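Local coordinates for phosphatidylglycerol lysyltransferase C-terminal domain-containing protein (Bacteroides thetaiotaomicron, PDB 2HQY) that is of unknown function but binds coenzyme A and probably transfers an acyl or aminoacyl group, as GNAT-like acyltransferases do, at residues A[28-31]-A[32-35]; A[138-141]-A[142-146]; A[157-161]-A[162-166]; A[225-228]-A[229-232]; A[249-252]-A[253-257]. One frame throughout, in Å; residues are numbered along the deposited sequence.

Contact 1 (A[28-31]-A[32-35]); sequences DLSF and SNLC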
loop_
_atom_site.group_PDB
_atom_site.type_symbol
_atom_site.label_atom_id
_atom_site.label_comp_id
_atom_site.label_asym_id
_atom_site.label_seq_id
_atom_site.Cartn_x
_atom_site.Cartn_y
_atom_site.Cartn_z
ATOM N N ASP A 28 -3.233 16.555 -5.147
ATOM C CA ASP A 28 -3.429 15.108 -5.331
ATOM C C ASP A 28 -2.843 14.597 -6.642
ATOM O O ASP A 28 -2.753 13.382 -6.837
ATOM C CB ASP A 28 -4.892 14.727 -5.194
ATOM C CG ASP A 28 -5.391 14.915 -3.757
ATOM O OD1 ASP A 28 -4.580 14.711 -2.813
ATOM O OD2 ASP A 28 -6.559 15.260 -3.567
ATOM N N LEU A 29 -2.494 15.510 -7.554
ATOM C CA LEU A 29 -1.890 15.113 -8.831
ATOM C C LEU A 29 -0.352 15.120 -8.836
ATOM O O LEU A 29 0.282 14.799 -9.866
ATOM C CB LEU A 29 -2.437 15.983 -9.982
ATOM C CG LEU A 29 -3.880 15.637 -10.375
ATOM C CD1 LEU A 29 -4.335 16.632 -11.417
ATOM C CD2 LEU A 29 -4.002 14.231 -10.902
ATOM N N SER A 30 0.251 15.486 -7.708
ATOM C CA SER A 30 1.694 15.283 -7.550
ATOM C C SER A 30 2.022 13.791 -7.642
ATOM O O SER A 30 1.358 12.950 -7.007
ATOM C CB SER A 30 2.170 15.800 -6.209
ATOM O OG SER A 30 3.392 15.164 -5.904
ATOM N N PHE A 31 3.023 13.473 -8.438
ATOM C CA PHE A 31 3.458 12.094 -8.584
ATOM C C PHE A 31 3.862 11.488 -7.239
ATOM O O PHE A 31 3.521 10.338 -6.962
ATOM C CB PHE A 31 4.597 11.960 -9.601
ATOM C CG PHE A 31 5.032 10.543 -9.804
ATOM C CD1 PHE A 31 4.151 9.610 -10.391
ATOM C CD2 PHE A 31 6.291 10.120 -9.404
ATOM C CE1 PHE A 31 4.534 8.284 -10.584
ATOM C CE2 PHE A 31 6.706 8.764 -9.611
ATOM C CZ PHE A 31 5.828 7.855 -10.184
ATOM N N SER A 32 4.580 12.253 -6.398
ATOM C CA SER A 32 4.958 11.783 -5.085
ATOM C C SER A 32 3.721 11.476 -4.230
ATOM O O SER A 32 3.683 10.438 -3.540
ATOM C CB SER A 32 5.815 12.823 -4.323
ATOM O OG SER A 32 6.225 12.251 -3.085
ATOM N N ASN A 33 2.737 12.369 -4.253
ATOM C CA ASN A 33 1.519 12.142 -3.445
ATOM C C ASN A 33 0.764 10.899 -3.939
ATOM O O ASN A 33 0.310 10.081 -3.133
ATOM C CB ASN A 33 0.622 13.368 -3.471
ATOM C CG ASN A 33 1.062 14.428 -2.487
ATOM O OD1 ASN A 33 1.863 14.165 -1.556
ATOM N ND2 ASN A 33 0.492 15.627 -2.643
ATOM N N LEU A 34 0.705 10.717 -5.254
ATOM C CA LEU A 34 0.027 9.553 -5.829
ATOM C C LEU A 34 0.684 8.243 -5.367
ATOM O O LEU A 34 -0.017 7.315 -4.953
ATOM C CB LEU A 34 0.017 9.633 -7.363
ATOM C CG LEU A 34 -0.951 10.694 -7.908
ATOM C CD1 LEU A 34 -0.571 11.064 -9.339
ATOM C CD2 LEU A 34 -2.405 10.219 -7.858
ATOM N N CYS A 35 2.023 8.166 -5.429
ATOM C CA CYS A 35 2.702 6.933 -5.033
ATOM C C CYS A 35 2.713 6.743 -3.515
ATOM O O CYS A 35 2.538 5.601 -3.023
ATOM C CB CYS A 35 4.150 6.965 -5.513
ATOM S SG CYS A 35 4.314 6.802 -7.296
#
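The ring of Phe31 carries the thiol of Cys35 over one face, a Cys sulfur-aromatic contact made one helical turn along the chain. SG stands 3.8 Å from the ring centroid, 26° off the ring normal, and is displaced toward the rim, so that CZ at 3.4 Å is the ring atom it meets most closely. Phe31 keeps CG anti to its own backbone N (chi1 -178°), which swings the ring forward along the helix, while SG of Cys35 lies beside its backbone N and rises to meet it. Replacing Phe31 by an alanine would probably leave the Cys35 thiol without its aromatic platform and open a gap toward Leu204 and Ile7, which also touch this side chain. The setting is the start of helix 31-36, with Ser30 as N-cap: its OG accepts a weak bond from Asn33 N at 3.3 Å, nearly straight at 169°, and is also weakly linked to His234. The first full helical turn is closed by Leu34 N on Ser30 O at 2.9 Å and by Cys35 N on Phe31 O at 3.1 Å. Leu34 folds back over the incoming chain, its branch CD2 lying 3.3 Å from Asp28 O and CD1 facing the carbonyls of Leu29 and Ser30. The Asn33 side chain runs alongside CB of Ser30, with ND2 3.9 Å from it; that amide nitrogen donates to Cys27 O and to Glu267 OE2, tying the helix start to the preceding loop and to a residue beyond strand 263-265.

Contact 2 (A[138-141]-A[142-146]); sequences FQAK and RNHIN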
loop_
_atom_site.group_PDB
_atom_site.type_symbol
_atom_site.label_atom_id
_atom_site.label_comp_id
_atom_site.label_asym_id
_atom_site.label_seq_id
_atom_site.Cartn_x
_atom_site.Cartn_y
_atom_site.Cartn_z
ATOM N N PHE A 138 2.846 40.715 4.980
ATOM C CA PHE A 138 3.846 39.734 5.423
ATOM C C PHE A 138 4.775 40.250 6.521
ATOM O O PHE A 138 5.799 39.623 6.800
ATOM C CB PHE A 138 4.649 39.195 4.239
ATOM C CG PHE A 138 3.855 38.297 3.332
ATOM C CD1 PHE A 138 3.542 36.990 3.719
ATOM C CD2 PHE A 138 3.408 38.759 2.106
ATOM C CE1 PHE A 138 2.802 36.157 2.884
ATOM C CE2 PHE A 138 2.647 37.947 1.263
ATOM C CZ PHE A 138 2.345 36.638 1.648
ATOM N N GLN A 139 4.423 41.380 7.150
ATOM C CA GLN A 139 5.250 41.937 8.215
ATOM C C GLN A 139 5.490 40.988 9.394
ATOM O O GLN A 139 6.631 40.859 9.846
ATOM C CB GLN A 139 4.713 43.282 8.716
ATOM C CG GLN A 139 5.727 43.990 9.611
ATOM C CD GLN A 139 5.646 45.481 9.495
ATOM O OE1 GLN A 139 4.597 46.076 9.738
ATOM N NE2 GLN A 139 6.758 46.107 9.111
ATOM N N ALA A 140 4.438 40.334 9.894
ATOM C CA ALA A 140 4.590 39.334 10.962
ATOM C C ALA A 140 5.514 38.178 10.551
ATOM O O ALA A 140 6.302 37.683 11.372
ATOM C CB ALA A 140 3.226 38.785 11.400
ATOM N N LYS A 141 5.414 37.752 9.294
ATOM C CA LYS A 141 6.257 36.646 8.808
ATOM C C LYS A 141 7.733 37.053 8.759
ATOM O O LYS A 141 8.597 36.275 9.146
ATOM C CB LYS A 141 5.771 36.114 7.452
ATOM C CG LYS A 141 4.332 35.566 7.466
ATOM C CD LYS A 141 4.167 34.474 8.491
ATOM C CE LYS A 141 2.767 33.894 8.461
ATOM N NZ LYS A 141 2.546 32.980 9.605
ATOM N N ARG A 142 8.000 38.283 8.311
ATOM C CA ARG A 142 9.350 38.841 8.322
ATOM C C ARG A 142 9.882 38.932 9.743
ATOM O O ARG A 142 11.059 38.629 9.989
ATOM C CB ARG A 142 9.386 40.224 7.668
ATOM C CG ARG A 142 9.193 40.199 6.166
ATOM C CD ARG A 142 9.742 41.459 5.462
ATOM N NE ARG A 142 9.154 42.709 5.952
ATOM C CZ ARG A 142 7.920 43.144 5.689
ATOM N NH1 ARG A 142 7.089 42.437 4.927
ATOM N NH2 ARG A 142 7.505 44.300 6.198
ATOM N N ASN A 143 9.022 39.333 10.675
ATOM C CA ASN A 143 9.392 39.395 12.089
ATOM C C ASN A 143 9.856 38.042 12.650
ATOM O O ASN A 143 10.831 37.989 13.408
ATOM C CB ASN A 143 8.236 39.961 12.925
ATOM C CG ASN A 143 7.957 41.436 12.634
ATOM O OD1 ASN A 143 8.738 42.117 11.968
ATOM N ND2 ASN A 143 6.836 41.932 13.142
ATOM N N HIS A 144 9.146 36.958 12.293
ATOM C CA HIS A 144 9.501 35.605 12.760
ATOM C C HIS A 144 10.867 35.186 12.205
ATOM O O HIS A 144 11.659 34.571 12.915
ATOM C CB HIS A 144 8.475 34.530 12.362
ATOM C CG HIS A 144 7.055 34.863 12.702
ATOM N ND1 HIS A 144 6.731 35.767 13.691
ATOM C CD2 HIS A 144 5.878 34.416 12.195
ATOM C CE1 HIS A 144 5.413 35.867 13.776
ATOM N NE2 HIS A 144 4.874 35.059 12.881
ATOM N N ILE A 145 11.114 35.505 10.938
ATOM C CA ILE A 145 12.378 35.171 10.268
ATOM C C ILE A 145 13.515 35.916 10.954
ATOM O O ILE A 145 14.592 35.356 11.209
ATOM C CB ILE A 145 12.357 35.592 8.760
ATOM C CG1 ILE A 145 11.329 34.776 7.954
ATOM C CG2 ILE A 145 13.761 35.571 8.155
ATOM C CD1 ILE A 145 11.421 33.292 8.127
ATOM N N ASN A 146 13.272 37.198 11.232
ATOM C CA ASN A 146 14.280 38.068 11.824
ATOM C C ASN A 146 14.621 37.640 13.251
ATOM O O ASN A 146 15.792 37.616 13.617
ATOM C CB ASN A 146 13.811 39.528 11.789
ATOM C CG ASN A 146 13.885 40.154 10.380
ATOM O OD1 ASN A 146 14.532 39.625 9.469
ATOM N ND2 ASN A 146 13.223 41.301 10.213
#
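Helix 139-151 begins here, with Phe138 at the N-cap, and its first turns illustrate how side chains can lie against the backbone that precedes them. The imidazole of His144 makes this clear: Ala140 O sits over the centre of one ring face, 3.0 Å above the plane, while the same oxygen accepts the backbone bond from His144 N at 3.1 Å. The ring reaches this place because CG is turned beside the backbone N (chi1 -51°). Lys141 passes the ring obliquely, its CD 4.1 Å from His144 CD2. Putting an alanine in place of His144 would probably uncover the Ala140 carbonyl and remove the ring carbon that Lys141 CD approaches. The lysine bends at its second torsion (chi2 -57°), and its NZ bonds to Ser281 OG, with Tyr282 as a cation-pi partner. Arg142 folds back the other way, toward the helix start. One face of its guanidinium lies against Gln139 CA, and NH2 stands 3.5 Å from Gln139 NE2, the amide and guanidinium planes being 50° apart. Its NH1 donates to the carbonyls of Leu133 and Gly135, so the arginine straps the beginning of the helix to the loop before it. Near the next turn, CG1 of Ile145 touches Lys141 O at 3.3 Å. Ile145 and His144 both lean on Ala247 of helix 245-256, Ile145 also on Met248 and Tyr251, while Phe138 touches Leu133 and Gln283, so one side of helix 139-151 rests on that helix and on neighbouring loops.

Contact 3 (A[157-161]-A[162-166]); sequences YTPIT and PDRIQ
Thr161 O receives the backbone N of Arg164 at 2.9 Å, the shortest polar bond of the turn that carries the chain from strand 156-159 toward helix 165-179. The donor stands above the carbonyl plane, 56° out of it, so the bond does not lie on a lone pair. From there the arginine side chain doubles back along the strand it has just left. Extended from CG to NE, it passes Thr161 OG1, which lies 3.4 Å from its CG, and delivers NH2 to Pro159 O at 3.2 Å. That bond is moderately bent, 144° at the hydrogen. Thr158 crosses the end of the arginine at about a right angle and, in the one of its two conformers described here, sets its methyl CG2 over the centre of one guanidinium face. Elsewhere in the turn, Ile160 CG2 meets Ile165 CD1 at 3.6 Å in one of the two conformers of Ile165, the two side chains again crossing nearly perpendicularly. Asp163 OD1 forms a salt bridge with Lys88 NZ of the second subunit. In the fold, Thr158 and Ile160 pair through their backbones with strand 207-213, Ile160 and Ile165 pack on Phe201 of helix 201-204, and Tyr157 and Pro159 abut helix 245-256.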
loop_
_atom_site.group_PDB
_atom_site.type_symbol
_atom_site.label_atom_id
_atom_site.label_comp_id
_atom_site.label_asym_id
_atom_site.label_seq_id
_atom_site.Cartn_x
_atom_site.Cartn_y
_atom_site.Cartn_z
ATOM N N TYR A 157 20.882 25.823 6.699
ATOM C CA TYR A 157 19.921 25.176 5.816
ATOM C C TYR A 157 20.673 24.351 4.770
ATOM O O TYR A 157 21.642 24.830 4.139
ATOM C CB TYR A 157 19.065 26.222 5.114
ATOM C CG TYR A 157 18.142 25.656 4.057
ATOM C CD1 TYR A 157 16.854 25.204 4.391
ATOM C CD2 TYR A 157 18.530 25.585 2.719
ATOM C CE1 TYR A 157 15.999 24.682 3.429
ATOM C CE2 TYR A 157 17.673 25.044 1.748
ATOM C CZ TYR A 157 16.414 24.589 2.117
ATOM O OH TYR A 157 15.577 24.087 1.141
ATOM N N THR A 158 20.238 23.115 4.586
ATOM C CA THR A 158 20.812 22.230 3.584
ATOM C C THR A 158 19.707 21.597 2.738
ATOM O O THR A 158 18.612 21.310 3.276
ATOM C CB THR A 158 21.626 21.083 4.231
ATOM O OG1 THR A 158 20.868 20.498 5.299
ATOM C CG2 THR A 158 22.982 21.573 4.754
ATOM N N PRO A 159 19.991 21.337 1.438
ATOM C CA PRO A 159 19.072 20.540 0.646
ATOM C C PRO A 159 19.028 19.112 1.194
ATOM O O PRO A 159 19.986 18.658 1.848
ATOM C CB PRO A 159 19.702 20.542 -0.758
ATOM C CG PRO A 159 20.668 21.696 -0.747
ATOM C CD PRO A 159 21.166 21.777 0.641
ATOM N N ILE A 160 17.927 18.423 0.961
ATOM C CA ILE A 160 17.884 16.999 1.270
ATOM C C ILE A 160 18.732 16.254 0.232
ATOM O O ILE A 160 18.524 16.395 -0.977
ATOM C CB ILE A 160 16.443 16.416 1.324
ATOM C CG1 ILE A 160 15.664 17.009 2.523
ATOM C CG2 ILE A 160 16.509 14.892 1.461
ATOM C CD1 ILE A 160 14.187 16.593 2.594
ATOM N N THR A 161 19.744 15.536 0.721
ATOM C CA THR A 161 20.603 14.707 -0.119
ATOM C C THR A 161 20.463 13.288 0.417
ATOM O O THR A 161 19.933 13.084 1.548
ATOM C CB THR A 161 22.090 15.118 0.007
ATOM O OG1 THR A 161 22.427 15.137 1.395
ATOM C CG2 THR A 161 22.325 16.493 -0.605
ATOM N N PRO A 162 20.927 12.294 -0.366
ATOM C CA PRO A 162 20.856 10.902 0.102
ATOM C C PRO A 162 21.425 10.668 1.484
ATOM O O PRO A 162 20.788 9.968 2.259
ATOM C CB PRO A 162 21.629 10.123 -0.991
ATOM C CG PRO A 162 21.288 10.901 -2.241
ATOM C CD PRO A 162 21.443 12.352 -1.754
ATOM N N ASP A 163 22.569 11.270 1.817
ATOM C CA ASP A 163 23.165 11.047 3.136
ATOM C C ASP A 163 22.400 11.698 4.286
ATOM O O ASP A 163 22.640 11.374 5.454
ATOM C CB ASP A 163 24.618 11.536 3.187
ATOM C CG ASP A 163 25.355 11.033 4.436
ATOM O OD1 ASP A 163 25.224 9.812 4.802
ATOM O OD2 ASP A 163 26.056 11.862 5.076
ATOM N N ARG A 164 21.483 12.609 3.946
ATOM C CA ARG A 164 20.699 13.335 4.938
ATOM C C ARG A 164 19.259 12.830 5.089
ATOM O O ARG A 164 18.489 13.395 5.880
ATOM C CB ARG A 164 20.715 14.841 4.636
ATOM C CG ARG A 164 22.115 15.474 4.716
ATOM C CD ARG A 164 22.035 17.000 4.562
ATOM N NE ARG A 164 23.371 17.593 4.514
ATOM C CZ ARG A 164 23.884 18.217 3.450
ATOM N NH1 ARG A 164 25.109 18.719 3.532
ATOM N NH2 ARG A 164 23.186 18.380 2.321
ATOM N N ILE A 165 18.907 11.762 4.369
ATOM C CA ILE A 165 17.572 11.169 4.491
ATOM C C ILE A 165 17.359 10.651 5.909
ATOM O O ILE A 165 16.283 10.867 6.514
ATOM C CB ILE A 165 17.355 10.021 3.462
ATOM C CG1 ILE A 165 17.581 10.513 2.016
ATOM C CG2 ILE A 165 15.967 9.383 3.641
ATOM C CD1 ILE A 165 16.401 11.292 1.383
ATOM N N GLN A 166 18.388 9.985 6.454
ATOM C CA GLN A 166 18.252 9.417 7.802
ATOM C C GLN A 166 17.909 10.473 8.883
ATOM O O GLN A 166 17.099 10.198 9.812
ATOM C CB GLN A 166 19.467 8.565 8.200
ATOM C CG GLN A 166 19.240 7.782 9.493
ATOM C CD GLN A 166 18.072 6.805 9.368
ATOM O OE1 GLN A 166 18.043 6.000 8.449
ATOM N NE2 GLN A 166 17.118 6.868 10.310
#

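Contact 4 (A[225-228]-A[229-232]); sequences PINH and ETFG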
loop_
_atom_site.group_PDB
_atom_site.type_symbol
_atom_site.label_atom_id
_atom_site.label_comp_id
_atom_site.label_asym_id
_atom_site.label_seq_id
_atom_site.Cartn_x
_atom_site.Cartn_y
_atom_site.Cartn_z
ATOM N N PRO A 225 7.096 19.433 -8.368
ATOM C CA PRO A 225 6.096 20.069 -9.238
ATOM C C PRO A 225 4.781 19.279 -9.313
ATOM O O PRO A 225 4.786 18.030 -9.254
ATOM C CB PRO A 225 6.801 20.080 -10.617
ATOM C CG PRO A 225 8.263 20.115 -10.247
ATOM C CD PRO A 225 8.330 19.127 -9.105
ATOM N N ILE A 226 3.668 20.014 -9.425
ATOM C CA ILE A 226 2.339 19.443 -9.695
ATOM C C ILE A 226 2.015 19.643 -11.178
ATOM O O ILE A 226 1.572 18.722 -11.864
ATOM C CB ILE A 226 1.244 20.098 -8.831
ATOM C CG1 ILE A 226 1.416 19.691 -7.358
ATOM C CG2 ILE A 226 -0.186 19.673 -9.327
ATOM C CD1 ILE A 226 0.811 20.763 -6.367
ATOM N N ASN A 227 2.219 20.863 -11.658
ATOM C CA ASN A 227 2.157 21.097 -13.100
ATOM C C ASN A 227 3.241 22.092 -13.493
ATOM O O ASN A 227 4.089 22.453 -12.658
ATOM C CB ASN A 227 0.736 21.485 -13.582
ATOM C CG ASN A 227 0.376 22.959 -13.325
ATOM O OD1 ASN A 227 1.086 23.688 -12.630
ATOM N ND2 ASN A 227 -0.704 23.413 -13.955
ATOM N N HIS A 228 3.228 22.536 -14.740
ATOM C CA HIS A 228 4.283 23.384 -15.279
ATOM C C HIS A 228 4.521 24.681 -14.506
ATOM O O HIS A 228 5.590 25.185 -14.518
ATOM C CB HIS A 228 4.047 23.665 -16.744
ATOM C CG HIS A 228 2.874 24.538 -16.987
ATOM N ND1 HIS A 228 1.604 24.050 -17.101
ATOM C CD2 HIS A 228 2.770 25.868 -17.094
ATOM C CE1 HIS A 228 0.763 25.039 -17.269
ATOM N NE2 HIS A 228 1.449 26.154 -17.276
ATOM N N GLU A 229 3.510 25.188 -13.829
ATOM C CA GLU A 229 3.600 26.416 -13.050
ATOM C C GLU A 229 3.240 26.342 -11.544
ATOM O O GLU A 229 3.073 27.345 -10.907
ATOM C CB GLU A 229 2.776 27.529 -13.689
ATOM C CG GLU A 229 1.327 27.236 -13.773
ATOM C CD GLU A 229 0.498 28.357 -14.356
ATOM O OE1 GLU A 229 1.060 29.319 -14.826
ATOM O OE2 GLU A 229 -0.703 28.267 -14.336
ATOM N N THR A 230 3.131 25.136 -11.019
ATOM C CA THR A 230 2.718 24.923 -9.628
ATOM C C THR A 230 3.639 23.891 -8.983
ATOM O O THR A 230 3.802 22.787 -9.497
ATOM C CB THR A 230 1.241 24.442 -9.512
ATOM O OG1 THR A 230 0.393 25.256 -10.347
ATOM C CG2 THR A 230 0.752 24.469 -8.059
ATOM N N PHE A 231 4.266 24.290 -7.886
ATOM C CA PHE A 231 5.108 23.382 -7.096
ATOM C C PHE A 231 4.328 23.032 -5.831
ATOM O O PHE A 231 3.746 23.926 -5.203
ATOM C CB PHE A 231 6.401 24.105 -6.733
ATOM C CG PHE A 231 7.478 23.192 -6.206
ATOM C CD1 PHE A 231 8.419 22.645 -7.071
ATOM C CD2 PHE A 231 7.523 22.849 -4.857
ATOM C CE1 PHE A 231 9.436 21.793 -6.595
ATOM C CE2 PHE A 231 8.527 21.993 -4.360
ATOM C CZ PHE A 231 9.478 21.460 -5.243
ATOM N N GLY A 232 4.352 21.770 -5.415
ATOM C CA GLY A 232 3.608 21.365 -4.222
ATOM C C GLY A 232 4.590 21.114 -3.094
ATOM O O GLY A 232 5.585 20.413 -3.272
HETATM O O HOH W 1 -1.924 25.944 -14.019
#
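Asn227 and Thr230 close the hairpin of strands 216-227 and 230-238 through a type I turn, with a classic beta bulge beside it: Ile226 N and Asn227 N both donate to Thr230 O, at 2.8 and 3.3 Å. The Asn227 donor lies on a lone pair in the carbonyl plane, whereas that of Ile226 is tilted away from the plane. The tight side of the contact is apolar and largely buried, Pro225 being partly exposed. Ile226 sends CD1 to within 3.6 Å of Gly232 CA, where a side-chain carbon on the glycine would clash with it. Beyond the bulge, Pro225 lies obliquely across Phe231, with its CD 3.8 Å from CE1 of the ring, and Phe231 continues onto Ile257. The turn end is looser and more polar. Exposed His228 and the partly exposed Glu229 run side by side, ring and carboxylate planes 23° apart, and Glu229 CG makes a CH-pi contact over the imidazole face. His228 ND1 is held by Met20 O. A water accepts from Asn227 ND2 and donates to Glu229 OE2, so that it bridges the two side chains. Between the two sides stands the buried Asn227 amide, whose ND2 also donates to Ser22 O. Its CG takes the place between backbone N and carbonyl carbon (chi1 79°), which brings OD1 over the turn. There OD1 is gripped from opposite faces of its plane, by Thr230 OG1 at 2.9 Å and by Glu229 N at 3.1 Å.

Contact 5 (A[249-252]-A[253-257]); sequences INYE and FANRI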
loop_
_atom_site.group_PDB
_atom_site.type_symbol
_atom_site.label_atom_id
_atom_site.label_comp_id
_atom_site.label_asym_id
_atom_site.label_seq_id
_atom_site.Cartn_x
_atom_site.Cartn_y
_atom_site.Cartn_z
ATOM N N ILE A 249 12.201 27.461 7.604
ATOM C CA ILE A 249 12.322 26.392 6.593
ATOM C C ILE A 249 11.431 26.638 5.380
ATOM O O ILE A 249 11.830 26.387 4.237
ATOM C CB ILE A 249 12.172 24.954 7.149
ATOM C CG1 ILE A 249 12.767 23.979 6.109
ATOM C CG2 ILE A 249 10.704 24.627 7.542
ATOM C CD1 ILE A 249 13.302 22.731 6.640
ATOM N N ASN A 250 10.238 27.177 5.641
ATOM C CA ASN A 250 9.310 27.603 4.601
ATOM C C ASN A 250 9.998 28.619 3.664
ATOM O O ASN A 250 10.058 28.412 2.453
ATOM C CB ASN A 250 8.066 28.184 5.305
ATOM C CG ASN A 250 6.989 28.677 4.347
ATOM O OD1 ASN A 250 7.253 29.114 3.215
ATOM N ND2 ASN A 250 5.740 28.636 4.836
ATOM N N TYR A 251 10.550 29.694 4.251
ATOM C CA TYR A 251 11.272 30.729 3.527
ATOM C C TYR A 251 12.493 30.197 2.759
ATOM O O TYR A 251 12.662 30.508 1.580
ATOM C CB TYR A 251 11.693 31.814 4.511
ATOM C CG TYR A 251 12.467 32.932 3.867
ATOM C CD1 TYR A 251 11.811 33.935 3.162
ATOM C CD2 TYR A 251 13.857 32.959 3.935
ATOM C CE1 TYR A 251 12.531 34.977 2.568
ATOM C CE2 TYR A 251 14.597 34.001 3.339
ATOM C CZ TYR A 251 13.923 34.986 2.651
ATOM O OH TYR A 251 14.670 36.005 2.063
ATOM N N GLU A 252 13.354 29.415 3.409
ATOM C CA GLU A 252 14.559 28.924 2.700
ATOM C C GLU A 252 14.175 28.035 1.524
ATOM O O GLU A 252 14.726 28.165 0.435
ATOM C CB GLU A 252 15.499 28.175 3.661
ATOM C CG GLU A 252 16.240 29.118 4.648
ATOM C CD GLU A 252 17.590 29.582 4.121
ATOM O OE1 GLU A 252 17.924 29.279 2.946
ATOM O OE2 GLU A 252 18.307 30.272 4.887
ATOM N N PHE A 253 13.226 27.118 1.736
ATOM C CA PHE A 253 12.890 26.196 0.669
ATOM C C PHE A 253 12.143 26.916 -0.471
ATOM O O PHE A 253 12.371 26.584 -1.632
ATOM C CB PHE A 253 12.109 24.992 1.217
ATOM C CG PHE A 253 11.809 23.930 0.170
ATOM C CD1 PHE A 253 12.841 23.319 -0.539
ATOM C CD2 PHE A 253 10.499 23.556 -0.089
ATOM C CE1 PHE A 253 12.575 22.331 -1.492
ATOM C CE2 PHE A 253 10.207 22.572 -1.047
ATOM C CZ PHE A 253 11.258 21.954 -1.741
ATOM N N ALA A 254 11.314 27.917 -0.147
ATOM C CA ALA A 254 10.590 28.683 -1.193
ATOM C C ALA A 254 11.618 29.288 -2.164
ATOM O O ALA A 254 11.431 29.293 -3.386
ATOM C CB ALA A 254 9.692 29.768 -0.565
ATOM N N ASN A 255 12.731 29.744 -1.603
ATOM C CA ASN A 255 13.802 30.313 -2.419
ATOM C C ASN A 255 14.547 29.338 -3.324
ATOM O O ASN A 255 15.240 29.758 -4.277
ATOM C CB ASN A 255 14.737 31.144 -1.541
ATOM C CG ASN A 255 14.174 32.544 -1.315
ATOM O OD1 ASN A 255 14.248 33.415 -2.205
ATOM N ND2 ASN A 255 13.580 32.759 -0.156
ATOM N N ARG A 256 14.415 28.049 -3.020
ATOM C CA ARG A 256 15.020 26.974 -3.826
ATOM C C ARG A 256 14.074 26.455 -4.923
ATOM O O ARG A 256 14.507 25.799 -5.876
ATOM C CB ARG A 256 15.453 25.819 -2.919
ATOM C CG ARG A 256 16.469 26.206 -1.827
ATOM C CD ARG A 256 17.751 26.849 -2.411
ATOM N NE ARG A 256 18.743 27.032 -1.346
ATOM C CZ ARG A 256 19.810 26.268 -1.114
ATOM N NH1 ARG A 256 20.131 25.252 -1.923
ATOM N NH2 ARG A 256 20.591 26.579 -0.077
ATOM N N ILE A 257 12.785 26.742 -4.794
ATOM C CA ILE A 257 11.821 26.327 -5.806
ATOM C C ILE A 257 12.060 27.152 -7.085
ATOM O O ILE A 257 12.127 28.392 -7.014
ATOM C CB ILE A 257 10.360 26.521 -5.284
ATOM C CG1 ILE A 257 10.061 25.511 -4.158
ATOM C CG2 ILE A 257 9.356 26.432 -6.462
ATOM C CD1 ILE A 257 8.744 25.799 -3.377
HETATM O O HOH W 2 17.261 28.932 0.343
#
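Tyr251 and Asn255, one turn apart on helix 245-256, meet with ring and amide planes inclined at 65°. The amide nitrogen ND2 is poised over the centre of one ring face, 3.5 Å above the plane, with CZ the ring atom nearest to it. The same ND2 bonds to Tyr251 O at 3.0 Å and to Ala131 O outside the helix, which fixes the amide's rotation. Tyr251 O is thus gripped twice from opposite faces of its plane, since Asn255 N also donates to it at 3.3 Å. Having CG anti to the backbone N (chi1 179°) turns the tyrosine ring forward to bring one face against the asparagine amide. On another flank of the helix, Glu252 and Arg256 are bridged by a water that donates 2.7 Å bonds to both Glu252 O and OE1 and accepts from Arg256 NE at 2.9 Å, in the guanidinium plane. The direct backbone bond from Arg256 N to Glu252 O is weak. Glu252 OE2 is taken by Tyr155 OH. Glu252, Phe253 and Arg256 face Tyr157 of strand 156-159, while Ile249 and Phe253 pack on strand 216-227 and Ile249 and Asn250 on strand 230-238; Tyr246, a coenzyme A-binding residue, lies in the same helix.

Overall arrangement
The five contacts differ in depth and in chemistry. Contacts 1 and 4 are buried, their centres about 7 and 10 Å from that of the chain, and they touch through Ser30 and Ile226; one starts a helix, the other reverses a hairpin. Contact 3 is at the surface and reaches the second subunit, whereas contacts 2 and 5 are partly buried. Contact 5 touches three of the others: its helix packs on contact 2 through Tyr251 and Ile145, on contact 3 through Tyr157, and on contact 4 through Phe231. Contact 1 combines a sulfur-aromatic contact with an N-cap, contacts 2 and 3 rely on arginines folded back onto carbonyls, and within each of contacts 4 and 5 a water bridges side chains.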